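Local coordinates for dihydrodipicolinate synthase (Bacillus clausii KSM-K16, PDB 3E96), which probably acts as a 4-hydroxy-tetrahydrodipicolinate synthase, a DapA-family lyase of the lysine pathway built as a TIM barrel, at residues I20-H34 with K265-R279. Residues are numbered along the deposited sequence; the frame is centred on the assembly and turned at random.
Sequences ITPFRKSDGSIDWHH and KEAMEMLRQNAGVTR
R279 lies flat on one face of the F23 ring, guanidinium and ring planes 15° apart and their centres 4.1 Å from each other. The arginine chain runs extended across that face, where R279 CG lies 3.7 Å from the F23 ring centroid in a CH-pi contact, and delivers two nitrogens side-on to a single carbonyl: R279 NE is 2.8 Å and NH1 2.9 Å from G28 O, which sits in the guanidinium plane. Stack and paired bonds together fix the rotation of the group, while NH1 also forms a salt bridge with E66 and NH2 donates to A61 O. T21 O rests on the other face of the phenyl ring and accepts from K265 NZ (2.8 Å), which comes from above the carbonyl plane; the same ammonium bonds V277 O and pairs with E58, so three oxygens surround the ammonium of this buried lysine and probably balance its charge. Backbone joins backbone where V277 N donates to F23 O, nearly straight at 165°. Within its own segment, E269 OE2 holds the chain that follows the helix, accepting from A275 N and G276 N from opposite faces of its carboxylate plane. At the apolar end, I20 CD1 and M268 CE meet tip to tip in a tight contact, with A275 CB alongside; I20 lies near T56, a predicted pyruvate-binding residue. Farther out, N274 CB sits over the H34 ring at 3.3 Å from its centroid, and D31 OD2 stands over the centre of the opposite face. The contact ties the loop between strand 15-17 and helix 32-43 to helix 262-270 and the chain leaving it, beside helix 64-78 of the TIM barrel.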
loop_
_atom_site.group_PDB
_atom_site.type_symbol
_atom_site.label_atom_id
_atom_site.label_comp_id
_atom_site.label_asym_id
_atom_site.label_seq_id
_atom_site.Cartn_x
_atom_site.Cartn_y
_atom_site.Cartn_z
ATOM N N ILE B 20 -10.957 6.693 14.658
ATOM C CA ILE B 20 -10.983 5.286 14.302
ATOM C C ILE B 20 -12.324 5.073 13.605
ATOM O O ILE B 20 -13.219 5.923 13.688
ATOM C CB ILE B 20 -11.002 4.372 15.543
ATOM C CG1 ILE B 20 -12.173 4.776 16.450
ATOM C CG2 ILE B 20 -9.684 4.443 16.271
ATOM C CD1 ILE B 20 -12.645 3.675 17.393
ATOM N N THR B 21 -12.455 3.949 12.910
ATOM C CA THR B 21 -13.718 3.582 12.286
ATOM C C THR B 21 -14.128 2.340 13.075
ATOM O O THR B 21 -13.557 1.261 12.902
ATOM C CB THR B 21 -13.571 3.194 10.801
ATOM O OG1 THR B 21 -13.023 4.296 10.064
ATOM C CG2 THR B 21 -14.939 2.835 10.216
ATOM N N PRO B 22 -15.107 2.483 13.985
ATOM C CA PRO B 22 -15.559 1.342 14.788
ATOM C C PRO B 22 -16.126 0.229 13.913
ATOM O O PRO B 22 -16.998 0.480 13.085
ATOM C CB PRO B 22 -16.637 1.952 15.690
ATOM C CG PRO B 22 -16.235 3.399 15.782
ATOM C CD PRO B 22 -15.819 3.712 14.369
ATOM N N PHE B 23 -15.627 -0.993 14.089
ATOM C CA PHE B 23 -16.122 -2.131 13.318
ATOM C C PHE B 23 -16.694 -3.161 14.285
ATOM O O PHE B 23 -16.102 -3.429 15.332
ATOM C CB PHE B 23 -15.002 -2.800 12.513
ATOM C CG PHE B 23 -14.380 -1.922 11.468
ATOM C CD1 PHE B 23 -15.158 -1.318 10.488
ATOM C CD2 PHE B 23 -12.996 -1.742 11.433
ATOM C CE1 PHE B 23 -14.569 -0.547 9.483
ATOM C CE2 PHE B 23 -12.397 -0.976 10.437
ATOM C CZ PHE B 23 -13.183 -0.376 9.459
ATOM N N ARG B 24 -17.836 -3.743 13.929
ATOM C CA ARG B 24 -18.467 -4.749 14.779
ATOM C C ARG B 24 -17.695 -6.059 14.767
ATOM O O ARG B 24 -17.241 -6.513 13.719
ATOM C CB ARG B 24 -19.901 -5.014 14.319
ATOM C CG ARG B 24 -20.809 -3.808 14.421
ATOM C CD ARG B 24 -22.266 -4.212 14.277
ATOM N NE ARG B 24 -23.164 -3.096 14.560
ATOM C CZ ARG B 24 -23.422 -2.106 13.713
ATOM N NH1 ARG B 24 -22.854 -2.085 12.514
ATOM N NH2 ARG B 24 -24.248 -1.133 14.069
ATOM N N LYS B 25 -17.553 -6.672 15.935
ATOM C CA LYS B 25 -16.840 -7.939 16.034
ATOM C C LYS B 25 -17.626 -9.040 15.326
ATOM O O LYS B 25 -17.044 -9.965 14.752
ATOM C CB LYS B 25 -16.639 -8.322 17.502
ATOM C CG LYS B 25 -15.865 -9.619 17.706
ATOM C CD LYS B 25 -15.692 -9.929 19.184
ATOM C CE LYS B 25 -14.922 -11.226 19.393
ATOM N NZ LYS B 25 -14.746 -11.541 20.840
ATOM N N SER B 26 -18.950 -8.922 15.356
ATOM C CA SER B 26 -19.830 -9.915 14.744
ATOM C C SER B 26 -19.675 -10.089 13.234
ATOM O O SER B 26 -19.536 -11.216 12.754
ATOM C CB SER B 26 -21.292 -9.586 15.059
ATOM O OG SER B 26 -21.700 -8.394 14.412
ATOM N N ASP B 27 -19.708 -8.991 12.483
ATOM C CA ASP B 27 -19.595 -9.079 11.027
ATOM C C ASP B 27 -18.643 -8.067 10.390
ATOM O O ASP B 27 -18.583 -7.954 9.162
ATOM C CB ASP B 27 -20.979 -8.933 10.387
ATOM C CG ASP B 27 -21.627 -7.594 10.690
ATOM O OD1 ASP B 27 -20.983 -6.750 11.351
ATOM O OD2 ASP B 27 -22.785 -7.384 10.263
ATOM N N GLY B 28 -17.914 -7.329 11.221
ATOM C CA GLY B 28 -16.974 -6.345 10.709
ATOM C C GLY B 28 -17.596 -5.093 10.109
ATOM O O GLY B 28 -16.887 -4.256 9.551
ATOM N N SER B 29 -18.913 -4.947 10.220
ATOM C CA SER B 29 -19.579 -3.772 9.665
ATOM C C SER B 29 -19.291 -2.539 10.512
ATOM O O SER B 29 -18.951 -2.642 11.689
ATOM C CB SER B 29 -21.093 -3.995 9.578
ATOM O OG SER B 29 -21.660 -4.158 10.866
ATOM N N ILE B 30 -19.421 -1.368 9.901
ATOM C CA ILE B 30 -19.179 -0.114 10.599
ATOM C C ILE B 30 -20.351 0.219 11.526
ATOM O O ILE B 30 -21.514 0.126 11.128
ATOM C CB ILE B 30 -19.006 1.049 9.593
ATOM C CG1 ILE B 30 -17.829 0.749 8.653
ATOM C CG2 ILE B 30 -18.772 2.355 10.334
ATOM C CD1 ILE B 30 -17.666 1.759 7.536
ATOM N N ASP B 31 -20.043 0.576 12.769
ATOM C CA ASP B 31 -21.086 0.961 13.710
ATOM C C ASP B 31 -21.033 2.479 13.731
ATOM O O ASP B 31 -20.184 3.071 14.399
ATOM C CB ASP B 31 -20.810 0.423 15.113
ATOM C CG ASP B 31 -21.960 0.691 16.068
ATOM O OD1 ASP B 31 -22.486 1.824 16.061
ATOM O OD2 ASP B 31 -22.335 -0.229 16.827
ATOM N N TRP B 32 -21.938 3.105 12.988
ATOM C CA TRP B 32 -21.970 4.553 12.897
ATOM C C TRP B 32 -22.337 5.236 14.207
ATOM O O TRP B 32 -21.982 6.395 14.422
ATOM C CB TRP B 32 -22.921 4.981 11.781
ATOM C CG TRP B 32 -22.452 4.551 10.422
ATOM C CD1 TRP B 32 -23.092 3.701 9.565
ATOM C CD2 TRP B 32 -21.245 4.955 9.760
ATOM N NE1 TRP B 32 -22.361 3.553 8.408
ATOM C CE2 TRP B 32 -21.222 4.310 8.502
ATOM C CE3 TRP B 32 -20.179 5.798 10.109
ATOM C CZ2 TRP B 32 -20.175 4.484 7.586
ATOM C CZ3 TRP B 32 -19.136 5.972 9.196
ATOM C CH2 TRP B 32 -19.146 5.315 7.951
ATOM N N HIS B 33 -23.054 4.533 15.078
ATOM C CA HIS B 33 -23.408 5.114 16.364
ATOM C C HIS B 33 -22.110 5.285 17.141
ATOM O O HIS B 33 -21.866 6.326 17.758
ATOM C CB HIS B 33 -24.359 4.198 17.138
ATOM C CG HIS B 33 -24.751 4.737 18.479
ATOM N ND1 HIS B 33 -25.391 5.948 18.634
ATOM C CD2 HIS B 33 -24.584 4.237 19.726
ATOM C CE1 HIS B 33 -25.601 6.172 19.920
ATOM N NE2 HIS B 33 -25.120 5.149 20.604
ATOM N N HIS B 34 -21.269 4.256 17.108
ATOM C CA HIS B 34 -19.992 4.322 17.805
ATOM C C HIS B 34 -19.104 5.371 17.146
ATOM O O HIS B 34 -18.323 6.044 17.818
ATOM C CB HIS B 34 -19.308 2.953 17.792
ATOM C CG HIS B 34 -19.989 1.935 18.656
ATOM N ND1 HIS B 34 -19.572 0.624 18.733
ATOM C CD2 HIS B 34 -21.042 2.046 19.502
ATOM C CE1 HIS B 34 -20.337 -0.030 19.591
ATOM N NE2 HIS B 34 -21.236 0.810 20.072
ATOM N N LYS B 265 -8.027 0.704 19.905
ATOM C CA LYS B 265 -9.350 0.114 20.086
ATOM C C LYS B 265 -9.509 -0.732 21.340
ATOM O O LYS B 265 -10.540 -0.658 22.014
ATOM C CB LYS B 265 -9.743 -0.699 18.846
ATOM C CG LYS B 265 -10.075 0.185 17.640
ATOM C CD LYS B 265 -10.680 -0.597 16.479
ATOM C CE LYS B 265 -11.106 0.353 15.360
ATOM N NZ LYS B 265 -11.561 -0.364 14.125
ATOM N N GLU B 266 -8.505 -1.534 21.669
ATOM C CA GLU B 266 -8.622 -2.357 22.867
ATOM C C GLU B 266 -8.454 -1.504 24.121
ATOM O O GLU B 266 -9.008 -1.823 25.173
ATOM C CB GLU B 266 -7.626 -3.516 22.819
ATOM C CG GLU B 266 -7.994 -4.516 21.727
ATOM C CD GLU B 266 -7.405 -5.895 21.928
ATOM O OE1 GLU B 266 -7.066 -6.247 23.081
ATOM O OE2 GLU B 266 -7.301 -6.638 20.928
ATOM N N ALA B 267 -7.718 -0.403 24.005
ATOM C CA ALA B 267 -7.540 0.504 25.135
ATOM C C ALA B 267 -8.868 1.234 25.377
ATOM O O ALA B 267 -9.308 1.380 26.526
ATOM C CB ALA B 267 -6.435 1.510 24.837
ATOM N N MET B 268 -9.501 1.685 24.293
ATOM C CA MET B 268 -10.789 2.385 24.379
ATOM C C MET B 268 -11.831 1.480 25.039
ATOM O O MET B 268 -12.576 1.919 25.924
ATOM C CB MET B 268 -11.297 2.798 22.981
ATOM C CG MET B 268 -10.481 3.893 22.274
ATOM S SD MET B 268 -11.041 4.300 20.586
ATOM C CE MET B 268 -10.378 3.000 19.688
ATOM N N GLU B 269 -11.887 0.220 24.609
ATOM C CA GLU B 269 -12.850 -0.728 25.169
ATOM C C GLU B 269 -12.620 -0.932 26.668
ATOM O O GLU B 269 -13.580 -1.044 27.442
ATOM C CB GLU B 269 -12.769 -2.074 24.440
ATOM C CG GLU B 269 -13.399 -2.088 23.038
ATOM C CD GLU B 269 -14.914 -1.936 23.053
ATOM O OE1 GLU B 269 -15.556 -2.382 24.031
ATOM O OE2 GLU B 269 -15.471 -1.391 22.074
ATOM N N MET B 270 -11.357 -0.986 27.081
ATOM C CA MET B 270 -11.043 -1.148 28.496
ATOM C C MET B 270 -11.533 0.065 29.287
ATOM O O MET B 270 -11.882 -0.053 30.460
ATOM C CB MET B 270 -9.536 -1.323 28.708
ATOM C CG MET B 270 -9.037 -2.742 28.503
ATOM S SD MET B 270 -7.336 -2.967 29.082
ATOM C CE MET B 270 -7.563 -2.940 30.817
ATOM N N LEU B 271 -11.560 1.229 28.641
ATOM C CA LEU B 271 -12.018 2.454 29.294
ATOM C C LEU B 271 -13.514 2.651 29.070
ATOM O O LEU B 271 -14.053 3.747 29.269
ATOM C CB LEU B 271 -11.252 3.663 28.751
ATOM C CG LEU B 271 -9.738 3.660 28.977
ATOM C CD1 LEU B 271 -9.118 4.851 28.245
ATOM C CD2 LEU B 271 -9.428 3.722 30.466
ATOM N N ARG B 272 -14.169 1.575 28.648
ATOM C CA ARG B 272 -15.601 1.565 28.382
ATOM C C ARG B 272 -16.044 2.542 27.304
ATOM O O ARG B 272 -17.148 3.088 27.355
ATOM C CB ARG B 272 -16.380 1.807 29.681
ATOM C CG ARG B 272 -16.230 0.665 30.673
ATOM C CD ARG B 272 -16.868 0.974 32.018
ATOM N NE ARG B 272 -16.627 -0.101 32.976
ATOM C CZ ARG B 272 -17.191 -1.305 32.918
ATOM N NH1 ARG B 272 -18.043 -1.598 31.944
ATOM N NH2 ARG B 272 -16.898 -2.222 33.834
ATOM N N GLN B 273 -15.169 2.762 26.326
ATOM C CA GLN B 273 -15.472 3.627 25.194
ATOM C C GLN B 273 -15.702 2.643 24.046
ATOM O O GLN B 273 -14.977 1.651 23.922
ATOM C CB GLN B 273 -14.289 4.552 24.891
ATOM C CG GLN B 273 -13.870 5.423 26.076
ATOM C CD GLN B 273 -12.672 6.308 25.760
ATOM O OE1 GLN B 273 -11.916 6.034 24.829
ATOM N NE2 GLN B 273 -12.486 7.364 26.549
ATOM N N ASN B 274 -16.708 2.903 23.219
ATOM C CA ASN B 274 -17.045 2.009 22.114
ATOM C C ASN B 274 -16.136 2.127 20.897
ATOM O O ASN B 274 -16.073 3.172 20.256
ATOM C CB ASN B 274 -18.496 2.245 21.701
ATOM C CG ASN B 274 -19.465 1.962 22.834
ATOM O OD1 ASN B 274 -20.321 2.788 23.161
ATOM N ND2 ASN B 274 -19.328 0.791 23.444
ATOM N N ALA B 275 -15.444 1.041 20.575
ATOM C CA ALA B 275 -14.534 1.044 19.437
ATOM C C ALA B 275 -14.675 -0.198 18.575
ATOM O O ALA B 275 -14.407 -0.163 17.373
ATOM C CB ALA B 275 -13.098 1.169 19.925
ATOM N N GLY B 276 -15.099 -1.298 19.182
ATOM C CA GLY B 276 -15.224 -2.525 18.422
ATOM C C GLY B 276 -13.839 -3.077 18.126
ATOM O O GLY B 276 -12.923 -2.922 18.933
ATOM N N VAL B 277 -13.674 -3.695 16.960
ATOM C CA VAL B 277 -12.397 -4.294 16.588
ATOM C C VAL B 277 -11.829 -3.743 15.284
ATOM O O VAL B 277 -12.453 -2.922 14.612
ATOM C CB VAL B 277 -12.539 -5.818 16.409
ATOM C CG1 VAL B 277 -12.977 -6.461 17.713
ATOM C CG2 VAL B 277 -13.554 -6.111 15.299
ATOM N N THR B 278 -10.633 -4.204 14.942
ATOM C CA THR B 278 -9.993 -3.802 13.695
ATOM C C THR B 278 -10.436 -4.810 12.638
ATOM O O THR B 278 -10.976 -5.867 12.974
ATOM C CB THR B 278 -8.442 -3.851 13.794
ATOM O OG1 THR B 278 -8.029 -5.120 14.326
ATOM C CG2 THR B 278 -7.919 -2.727 14.681
ATOM N N ARG B 279 -10.236 -4.476 11.368
ATOM C CA ARG B 279 -10.574 -5.390 10.282
ATOM C C ARG B 279 -9.276 -6.036 9.801
ATOM O O ARG B 279 -8.202 -5.442 9.920
ATOM C CB ARG B 279 -11.206 -4.645 9.100
ATOM C CG ARG B 279 -12.712 -4.413 9.192
ATOM C CD ARG B 279 -13.231 -3.746 7.919
ATOM N NE ARG B 279 -14.672 -3.506 7.963
ATOM C CZ ARG B 279 -15.352 -2.825 7.048
ATOM N NH1 ARG B 279 -16.662 -2.656 7.182
ATOM N NH2 ARG B 279 -14.727 -2.310 5.997
HETATM O O HOH W 1 -10.085 2.412 12.798
HETATM O O HOH W 2 -16.141 5.876 20.499
#